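Local coordinates for protein VP5 (PDB 6QGI) that is the envelope protein of a haloarchaeal pleomorphic virus and probably drives fusion of the viral and host membranes, at residues I137-V142 with D155-P160. Numbering follows the deposited sequence.
Sequences IGKGDV and DLLANP
Lys139 reaches from the loop that follows helix 91-133 to strand 155-159, an outer strand of a small antiparallel sheet, and almost the whole contact rests on this one side chain. Two polar bonds end on its ammonium group. The first is a salt bridge, NZ of Lys139 to OD1 of Asp155 at 2.9 Å, in which the aspartate supplies the opposite charge; the nitrogen comes from above the carboxylate plane, 43° out of it, and the two side chains cross at about a right angle. The second is a hydrogen bond of 2.8 Å from NZ of Lys139 to O of Leu156, tilted from the carbonyl plane. Together they hold the end of the lysine in place. A lysine suits the place because its chain is long: fully extended beyond CG, with chi2 -178°, it carries the charge to a strand whose nearest CA, that of Leu156, lies 7.8 Å from its own.

The CD2 methyl of Leu157 packs beside this charged end, 3.3 Å from NZ of Lys139, and the lysine side chain also touches Leu128 and Val132 of helix 91-133. Leu156, buried, offers a nonpolar side chain to Phe143, Met145 and Val182, while its backbone serves the lysine.

The base of the lysine sits in a turn with helical backbone angles. There N of Gly138 donates to OD2 of Asp141, on the lone pair away from the other carboxylate oxygen, and N of Asp141 returns a bond to O of Gly138; a short acidic side chain can reach back across such a turn. On the strand, Asp155 OD1 also accepts a weak 3.1 Å bond from N of Leu156.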
ATOM      1  N   ILE A 137      23.199  22.999 -10.962  1.00 34.49           N
ATOM      2  CA  ILE A 137      22.702  21.669 -11.319  1.00 33.61           C
ATOM      3  C   ILE A 137      21.740  21.697 -12.509  1.00 36.46           C
ATOM      4  O   ILE A 137      20.959  22.635 -12.671  1.00 36.69           O
ATOM      5  CB  ILE A 137      22.027  21.062 -10.045  1.00 36.05           C
ATOM      6  CG1 ILE A 137      23.086  20.747  -8.982  1.00 36.90           C
ATOM      7  CG2 ILE A 137      21.152  19.821 -10.319  1.00 35.37           C
ATOM      8  CD1 ILE A 137      22.530  20.519  -7.723  1.00 48.91           C
ATOM      9  N   GLY A 138      21.823  20.636 -13.307  1.00 32.00           N
ATOM     10  CA  GLY A 138      20.961  20.331 -14.442  1.00 31.57           C
ATOM     11  C   GLY A 138      20.267  19.005 -14.207  1.00 32.84           C
ATOM     12  O   GLY A 138      20.577  18.309 -13.236  1.00 31.07           O
ATOM     13  N   LYS A 139      19.316  18.643 -15.081  1.00 29.14           N
ATOM     14  CA  LYS A 139      18.533  17.407 -14.959  1.00 27.66           C
ATOM     15  C   LYS A 139      19.410  16.144 -14.917  1.00 31.81           C
ATOM     16  O   LYS A 139      19.094  15.221 -14.168  1.00 30.85           O
ATOM     17  CB  LYS A 139      17.496  17.298 -16.082  1.00 29.74           C
ATOM     18  CG  LYS A 139      16.346  18.288 -15.933  1.00 33.90           C
ATOM     19  CD  LYS A 139      15.312  18.134 -17.031  1.00 36.88           C
ATOM     20  CE  LYS A 139      14.302  19.246 -16.976  1.00 43.09           C
ATOM     21  NZ  LYS A 139      13.417  19.246 -18.165  1.00 52.75           N
ATOM     22  N   GLY A 140      20.515  16.149 -15.661  1.00 29.38           N
ATOM     23  CA  GLY A 140      21.454  15.034 -15.738  1.00 29.24           C
ATOM     24  C   GLY A 140      22.258  14.748 -14.484  1.00 32.94           C
ATOM     25  O   GLY A 140      22.883  13.689 -14.390  1.00 32.97           O
ATOM     26  N   ASP A 141      22.255  15.679 -13.514  1.00 29.04           N
ATOM     27  CA  ASP A 141      22.975  15.539 -12.242  1.00 28.11           C
ATOM     28  C   ASP A 141      22.118  14.824 -11.186  1.00 30.13           C
ATOM     29  O   ASP A 141      22.664  14.338 -10.187  1.00 29.79           O
ATOM     30  CB  ASP A 141      23.428  16.912 -11.717  1.00 30.62           C
ATOM     31  CG  ASP A 141      24.362  17.655 -12.656  1.00 42.75           C
ATOM     32  OD1 ASP A 141      25.464  17.132 -12.936  1.00 44.16           O
ATOM     33  OD2 ASP A 141      23.994  18.763 -13.106  1.00 48.49           O
ATOM     34  N   VAL A 142      20.786  14.758 -11.405  1.00 24.49           N
ATOM     35  CA  VAL A 142      19.858  14.110 -10.473  1.00 22.75           C
ATOM     36  C   VAL A 142      19.125  12.925 -11.152  1.00 24.31           C
ATOM     37  O   VAL A 142      18.747  11.981 -10.456  1.00 22.92           O
ATOM     38  CB  VAL A 142      18.866  15.099  -9.792  1.00 27.01           C
ATOM     39  CG1 VAL A 142      19.599  16.050  -8.854  1.00 27.26           C
ATOM     40  CG2 VAL A 142      18.042  15.889 -10.807  1.00 27.53           C
ATOM     41  N   ASP A 155      15.427  15.488 -23.467  1.00 29.49           N
ATOM     42  CA  ASP A 155      14.863  16.113 -22.268  1.00 27.91           C
ATOM     43  C   ASP A 155      13.843  15.199 -21.585  1.00 29.34           C
ATOM     44  O   ASP A 155      13.237  14.333 -22.224  1.00 28.17           O
ATOM     45  CB  ASP A 155      14.210  17.479 -22.580  1.00 30.70           C
ATOM     46  CG  ASP A 155      14.351  18.541 -21.495  1.00 40.58           C
ATOM     47  OD1 ASP A 155      14.965  18.246 -20.443  1.00 39.71           O
ATOM     48  OD2 ASP A 155      13.863  19.671 -21.705  1.00 47.76           O
ATOM     49  N   LEU A 156      13.689  15.391 -20.269  1.00 24.83           N
ATOM     50  CA  LEU A 156      12.727  14.709 -19.410  1.00 23.56           C
ATOM     51  C   LEU A 156      11.793  15.790 -18.889  1.00 28.12           C
ATOM     52  O   LEU A 156      12.244  16.705 -18.197  1.00 27.88           O
ATOM     53  CB  LEU A 156      13.435  13.931 -18.277  1.00 22.46           C
ATOM     54  CG  LEU A 156      12.580  13.389 -17.118  1.00 25.72           C
ATOM     55  CD1 LEU A 156      11.660  12.262 -17.567  1.00 25.57           C
ATOM     56  CD2 LEU A 156      13.455  12.923 -15.983  1.00 26.36           C
ATOM     57  N   LEU A 157      10.515  15.736 -19.298  1.00 25.14           N
ATOM     58  CA  LEU A 157       9.517  16.741 -18.935  1.00 25.19           C
ATOM     59  C   LEU A 157       8.280  16.120 -18.276  1.00 28.42           C
ATOM     60  O   LEU A 157       8.008  14.932 -18.438  1.00 27.04           O
ATOM     61  CB  LEU A 157       9.110  17.559 -20.176  1.00 26.79           C
ATOM     62  CG  LEU A 157      10.230  18.359 -20.870  1.00 33.27           C
ATOM     63  CD1 LEU A 157       9.794  18.853 -22.224  1.00 34.97           C
ATOM     64  CD2 LEU A 157      10.725  19.515 -20.006  1.00 36.37           C
ATOM     65  N   ALA A 158       7.559  16.929 -17.497  1.00 25.31           N
ATOM     66  CA  ALA A 158       6.345  16.522 -16.804  1.00 24.39           C
ATOM     67  C   ALA A 158       5.247  17.532 -17.086  1.00 29.45           C
ATOM     68  O   ALA A 158       5.427  18.730 -16.859  1.00 29.56           O
ATOM     69  CB  ALA A 158       6.599  16.395 -15.313  1.00 24.13           C
ATOM     70  N   ASN A 159       4.134  17.050 -17.653  1.00 26.87           N
ATOM     71  CA  ASN A 159       2.990  17.881 -18.015  1.00 27.50           C
ATOM     72  C   ASN A 159       1.840  17.588 -17.047  1.00 30.84           C
ATOM     73  O   ASN A 159       1.169  16.569 -17.213  1.00 29.67           O
ATOM     74  CB  ASN A 159       2.598  17.626 -19.466  1.00 26.78           C
ATOM     75  CG  ASN A 159       3.774  17.641 -20.395  1.00 40.56           C
ATOM     76  OD1 ASN A 159       4.283  18.698 -20.776  1.00 37.96           O
ATOM     77  ND2 ASN A 159       4.232  16.466 -20.776  1.00 30.33           N
ATOM     78  N   PRO A 160       1.641  18.418 -15.989  1.00 27.84           N
ATOM     79  CA  PRO A 160       0.572  18.125 -15.012  1.00 26.98           C
ATOM     80  C   PRO A 160      -0.830  18.242 -15.599  1.00 31.49           C
ATOM     81  O   PRO A 160      -1.013  18.935 -16.600  1.00 31.71           O
ATOM     82  CB  PRO A 160       0.781  19.183 -13.915  1.00 28.52           C
ATOM     83  CG  PRO A 160       2.119  19.756 -14.154  1.00 33.32           C
ATOM     84  CD  PRO A 160       2.364  19.650 -15.624  1.00 29.77           C
TER